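Local coordinates for putative TetR-family transcriptional regulator (Rhodococcus sp., PDB 2G3B), which probably binds regulatory DNA through an N-terminal helix-turn-helix and acts as a transcriptional repressor of the TetR family, at residues 131-136 with 146-151; 82-87 with 182-187. All coordinates share one frame; numbering follows the deposited sequence.

Contact 1: residues 131-136 with 146-151; sequences DAIVQA and LDPQPT
I133 and V134, neighbours on helix 115-139, meet P148 and T151, which stand on the first turn of helix 148-167. The side-chain contacts between the two segments are apolar. V134 lays its CG2 methyl on the proline ring, 3.6 Å from P148 CB, and the two side chains cross at about a right angle. The compact ring suits a close approach of the backbones, the CA atoms of I133 and P148 being 5.8 Å apart; V134 reaches it from beside I133. I133 works with both branches. Its CG1 lies beside the backbone N (chi1 -66°), and from there CD1 extends to T151 CG2 at 3.7 Å, while CG2 rests near P148 CA at 4.0 Å.

Two side-chain hydrogen bonds stay within their own segments. T151 OG1 donates to D147 O at 2.7 Å, approaching from above the carbonyl plane, and the same oxygen accepts the amide of T151, so two donors grip it. With the hydroxyl turned back to its own helix, the CG2 methyl is left to face I133. A serine here would keep the hydroxyl but lack CG2, and would probably open a small gap beside I133 CD1. On the outer face, Q135 NE2 donates to D131 OD1 with a nearly straight N-H...O angle of 170°.

The T151 hydroxyl and the Q135 amide thus bond within their own segments, while carbon atoms make the contact between them. Proline, already lacking an amide hydrogen, suits the first turn of a helix, where that hydrogen has no helical acceptor.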
loop_
_atom_site.group_PDB
_atom_site.type_symbol
_atom_site.label_atom_id
_atom_site.label_comp_id
_atom_site.label_asym_id
_atom_site.label_seq_id
_atom_site.Cartn_x
_atom_site.Cartn_y
_atom_site.Cartn_z
ATOM N N ASP A 131 10.942 -13.115 -12.985
ATOM C CA ASP A 131 11.949 -14.024 -13.515
ATOM C C ASP A 131 11.935 -15.356 -12.775
ATOM O O ASP A 131 12.086 -16.407 -13.381
ATOM C CB ASP A 131 13.340 -13.405 -13.423
ATOM C CG ASP A 131 14.416 -14.306 -14.011
ATOM O OD1 ASP A 131 14.338 -14.668 -15.207
ATOM O OD2 ASP A 131 15.373 -14.643 -13.303
ATOM N N ALA A 132 11.790 -15.294 -11.451
ATOM C CA ALA A 132 11.694 -16.513 -10.655
ATOM C C ALA A 132 10.581 -17.401 -11.148
ATOM O O ALA A 132 10.771 -18.621 -11.334
ATOM C CB ALA A 132 11.523 -16.162 -9.128
ATOM N N ILE A 133 9.411 -16.801 -11.368
ATOM C CA ILE A 133 8.208 -17.549 -11.857
ATOM C C ILE A 133 8.445 -18.144 -13.265
ATOM O O ILE A 133 8.132 -19.332 -13.529
ATOM C CB ILE A 133 6.935 -16.643 -11.858
ATOM C CG1 ILE A 133 6.547 -16.247 -10.422
ATOM C CG2 ILE A 133 5.749 -17.356 -12.612
ATOM C CD1 ILE A 133 5.574 -15.058 -10.338
ATOM N N VAL A 134 8.986 -17.343 -14.195
ATOM C CA VAL A 134 9.286 -17.879 -15.562
ATOM C C VAL A 134 10.264 -19.053 -15.507
ATOM O O VAL A 134 10.117 -20.057 -16.247
ATOM C CB VAL A 134 9.940 -16.812 -16.519
ATOM C CG1 VAL A 134 10.126 -17.424 -17.919
ATOM C CG2 VAL A 134 9.094 -15.524 -16.617
ATOM N N GLN A 135 11.294 -18.913 -14.673
ATOM C CA GLN A 135 12.331 -19.973 -14.569
ATOM C C GLN A 135 11.636 -21.243 -14.081
ATOM O O GLN A 135 11.837 -22.335 -14.596
ATOM C CB GLN A 135 13.465 -19.569 -13.585
ATOM C CG GLN A 135 14.430 -18.394 -14.058
ATOM C CD GLN A 135 14.901 -18.508 -15.523
ATOM O OE1 GLN A 135 15.231 -19.604 -16.012
ATOM N NE2 GLN A 135 14.971 -17.358 -16.219
ATOM N N ALA A 136 10.779 -21.071 -13.092
ATOM C CA ALA A 136 10.066 -22.202 -12.474
ATOM C C ALA A 136 9.013 -22.807 -13.419
ATOM O O ALA A 136 8.672 -23.974 -13.323
ATOM C CB ALA A 136 9.406 -21.747 -11.151
ATOM N N LEU A 146 -0.129 -19.561 -14.810
ATOM C CA LEU A 146 0.170 -18.196 -14.375
ATOM C C LEU A 146 0.861 -17.360 -15.452
ATOM O O LEU A 146 1.773 -17.846 -16.124
ATOM C CB LEU A 146 1.003 -18.233 -13.107
ATOM C CG LEU A 146 0.300 -18.887 -11.913
ATOM C CD1 LEU A 146 1.317 -19.322 -10.838
ATOM C CD2 LEU A 146 -0.756 -17.954 -11.301
ATOM N N ASP A 147 0.376 -16.138 -15.652
ATOM C CA ASP A 147 1.085 -15.141 -16.433
ATOM C C ASP A 147 2.080 -14.499 -15.445
ATOM O O ASP A 147 1.666 -13.904 -14.400
ATOM C CB ASP A 147 0.101 -14.127 -17.062
ATOM C CG ASP A 147 0.754 -13.215 -18.143
ATOM O OD1 ASP A 147 1.974 -13.332 -18.449
ATOM O OD2 ASP A 147 0.028 -12.347 -18.696
ATOM N N PRO A 148 3.396 -14.701 -15.710
ATOM C CA PRO A 148 4.509 -14.244 -14.861
ATOM C C PRO A 148 4.423 -12.792 -14.432
ATOM O O PRO A 148 4.505 -12.518 -13.241
ATOM C CB PRO A 148 5.742 -14.446 -15.750
ATOM C CG PRO A 148 5.370 -15.629 -16.617
ATOM C CD PRO A 148 3.880 -15.493 -16.868
ATOM N N GLN A 149 4.265 -11.884 -15.387
ATOM C CA GLN A 149 4.281 -10.465 -15.104
ATOM C C GLN A 149 3.131 -10.060 -14.161
ATOM O O GLN A 149 3.373 -9.512 -13.093
ATOM C CB GLN A 149 4.266 -9.669 -16.421
ATOM C CG GLN A 149 3.885 -8.212 -16.282
ATOM C CD GLN A 149 4.986 -7.479 -15.655
ATOM O OE1 GLN A 149 6.043 -8.063 -15.444
ATOM N NE2 GLN A 149 4.772 -6.199 -15.324
ATOM N N PRO A 150 1.870 -10.341 -14.533
ATOM C CA PRO A 150 0.765 -10.044 -13.605
ATOM C C PRO A 150 0.866 -10.657 -12.226
ATOM O O PRO A 150 0.499 -10.004 -11.246
ATOM C CB PRO A 150 -0.451 -10.609 -14.347
ATOM C CG PRO A 150 -0.055 -10.418 -15.757
ATOM C CD PRO A 150 1.349 -10.834 -15.815
ATOM N N THR A 151 1.325 -11.895 -12.143
ATOM C CA THR A 151 1.518 -12.582 -10.869
ATOM C C THR A 151 2.549 -11.853 -9.979
ATOM O O THR A 151 2.348 -11.687 -8.770
ATOM C CB THR A 151 1.908 -14.045 -11.097
ATOM O OG1 THR A 151 0.880 -14.698 -11.899
ATOM C CG2 THR A 151 1.970 -14.796 -9.774
#

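Contact 2: residues 82-87 with 182-187; sequences RSLLGE and GAIDVV
L84 and I184 both set their leading carbon beside the backbone N, CG of L84 at chi1 -58° and CG1 of I184 at chi1 -67°, and in both the next torsion is extended. This directs L84 CD1 and the CG1-CD1 arm of I184 at each other between helices 76-86 and 173-188. The leucine methyl comes to rest against that arm, 3.8 Å from I184 CG1 and 3.9 Å from I184 CD1, the two side chains meeting at a slant. L85 adds a looser touch: it starts off to one flank, but its tip bends nearer, and L85 CD1 lies 4.3 Å from I184 CD1.

With the CA atoms of L84 and I184 8.8 Å apart, long aliphatic side chains suit the place, since they and not the backbones span the distance. I184 reaches both leucines with its longer branch, CG1 and CD1 touching L84 and CD1 touching L85. G86 fits its own turn for another reason, since a CB would run into R82 O.

L84 is also packed by M155 and V159 of helix 148-167 and by I129 of helix 115-139, while L85 leans on R177, L180 and L181. Away from this apolar contact, D185 pairs with R77 and E87 with R66 in salt bridges. The contact joins helix 76-86 to the last helix, 173-188, of the all-helical C-terminal domain, the region that in TetR-family regulators commonly binds ligand and dimerises.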
loop_
_atom_site.group_PDB
_atom_site.type_symbol
_atom_site.label_atom_id
_atom_site.label_comp_id
_atom_site.label_asym_id
_atom_site.label_seq_id
_atom_site.Cartn_x
_atom_site.Cartn_y
_atom_site.Cartn_z
ATOM N N ARG A 82 11.544 -16.929 0.350
ATOM C CA ARG A 82 12.564 -16.095 1.008
ATOM C C ARG A 82 12.431 -14.629 0.578
ATOM O O ARG A 82 12.564 -13.714 1.389
ATOM C CB ARG A 82 13.958 -16.612 0.686
ATOM C CG ARG A 82 15.088 -15.665 1.138
ATOM C CD ARG A 82 16.463 -16.191 0.694
ATOM N NE ARG A 82 16.589 -17.605 1.036
ATOM C CZ ARG A 82 16.660 -18.585 0.144
ATOM N NH1 ARG A 82 16.663 -18.300 -1.163
ATOM N NH2 ARG A 82 16.750 -19.847 0.566
ATOM N N SER A 83 12.210 -14.425 -0.719
ATOM C CA SER A 83 12.059 -13.097 -1.253
ATOM C C SER A 83 10.867 -12.361 -0.638
ATOM O O SER A 83 11.045 -11.251 -0.091
ATOM C CB SER A 83 11.940 -13.139 -2.765
ATOM O OG SER A 83 11.482 -11.873 -3.193
ATOM N N LEU A 84 9.682 -12.984 -0.697
ATOM C CA LEU A 84 8.456 -12.349 -0.225
ATOM C C LEU A 84 8.453 -12.166 1.286
ATOM O O LEU A 84 8.114 -11.088 1.761
ATOM C CB LEU A 84 7.198 -13.036 -0.736
ATOM C CG LEU A 84 7.201 -13.046 -2.291
ATOM C CD1 LEU A 84 6.252 -14.077 -2.840
ATOM C CD2 LEU A 84 6.915 -11.656 -2.865
ATOM N N LEU A 85 8.918 -13.141 2.032
ATOM C CA LEU A 85 8.922 -13.004 3.509
ATOM C C LEU A 85 10.001 -12.043 4.002
ATOM O O LEU A 85 9.836 -11.410 5.051
ATOM C CB LEU A 85 9.049 -14.406 4.220
ATOM C CG LEU A 85 7.706 -15.064 4.667
ATOM C CD1 LEU A 85 6.899 -15.370 3.426
ATOM C CD2 LEU A 85 7.945 -16.369 5.452
ATOM N N GLY A 86 11.121 -11.970 3.275
ATOM C CA GLY A 86 12.229 -11.069 3.627
ATOM C C GLY A 86 11.835 -9.590 3.747
ATOM O O GLY A 86 12.535 -8.813 4.415
ATOM N N GLU A 87 10.718 -9.220 3.118
ATOM C CA GLU A 87 10.176 -7.834 3.111
ATOM C C GLU A 87 9.544 -7.384 4.426
ATOM O O GLU A 87 9.389 -6.166 4.721
ATOM C CB GLU A 87 9.087 -7.755 2.010
ATOM C CG GLU A 87 9.550 -8.111 0.598
ATOM C CD GLU A 87 10.557 -7.078 0.028
ATOM O OE1 GLU A 87 10.588 -5.930 0.489
ATOM O OE2 GLU A 87 11.309 -7.433 -0.887
ATOM N N GLY A 182 0.803 -18.306 2.918
ATOM C CA GLY A 182 -0.442 -18.977 2.404
ATOM C C GLY A 182 -0.673 -18.544 0.953
ATOM O O GLY A 182 -1.015 -19.371 0.100
ATOM N N ALA A 183 -0.461 -17.259 0.650
ATOM C CA ALA A 183 -0.542 -16.787 -0.754
ATOM C C ALA A 183 0.368 -17.555 -1.736
ATOM O O ALA A 183 -0.098 -18.022 -2.803
ATOM C CB ALA A 183 -0.294 -15.299 -0.830
ATOM N N ILE A 184 1.629 -17.729 -1.358
ATOM C CA ILE A 184 2.587 -18.567 -2.102
ATOM C C ILE A 184 2.145 -19.977 -2.255
ATOM O O ILE A 184 2.284 -20.540 -3.369
ATOM C CB ILE A 184 3.970 -18.628 -1.405
ATOM C CG1 ILE A 184 4.617 -17.255 -1.458
ATOM C CG2 ILE A 184 4.859 -19.751 -2.061
ATOM C CD1 ILE A 184 5.703 -16.978 -0.358
ATOM N N ASP A 185 1.635 -20.575 -1.171
ATOM C CA ASP A 185 1.074 -21.930 -1.262
ATOM C C ASP A 185 -0.006 -21.959 -2.347
ATOM O O ASP A 185 -0.005 -22.838 -3.199
ATOM C CB ASP A 185 0.465 -22.374 0.072
ATOM C CG ASP A 185 0.161 -23.880 0.116
ATOM O OD1 ASP A 185 1.094 -24.680 -0.078
ATOM O OD2 ASP A 185 -1.031 -24.266 0.321
ATOM N N VAL A 186 -0.920 -20.994 -2.318
ATOM C CA VAL A 186 -2.075 -21.022 -3.236
ATOM C C VAL A 186 -1.586 -20.873 -4.677
ATOM O O VAL A 186 -1.997 -21.628 -5.569
ATOM C CB VAL A 186 -3.180 -19.996 -2.831
ATOM C CG1 VAL A 186 -4.298 -19.943 -3.870
ATOM C CG2 VAL A 186 -3.777 -20.403 -1.502
ATOM N N VAL A 187 -0.659 -19.946 -4.887
ATOM C CA VAL A 187 0.071 -19.829 -6.153
ATOM C C VAL A 187 0.921 -21.068 -6.537
ATOM O O VAL A 187 1.094 -21.375 -7.726
ATOM C CB VAL A 187 0.915 -18.504 -6.163
ATOM C CG1 VAL A 187 1.992 -18.499 -7.268
ATOM C CG2 VAL A 187 -0.021 -17.311 -6.270
#

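Overall arrangement
From the N terminus the chain passes through the helices that include the predicted DNA-binding motif and reaches 82-87, at the end of helix 76-86, which forms the first half of contact 2. It then runs through helices 92-110 and 115-139 to 131-136; a nine-residue connection, its first three residues still helical, leads to 146-151, so that contact 1 closes a local loop. Only later does 182-187, on helix 173-188, complete contact 2. The short loop thus sits within the long one. Their centres are about 14 Å apart, and they meet where L146 CD1 packs on V187 CG1 at 3.7 Å; together the two contacts tie helices 76-86, 115-139, 148-167 and 173-188.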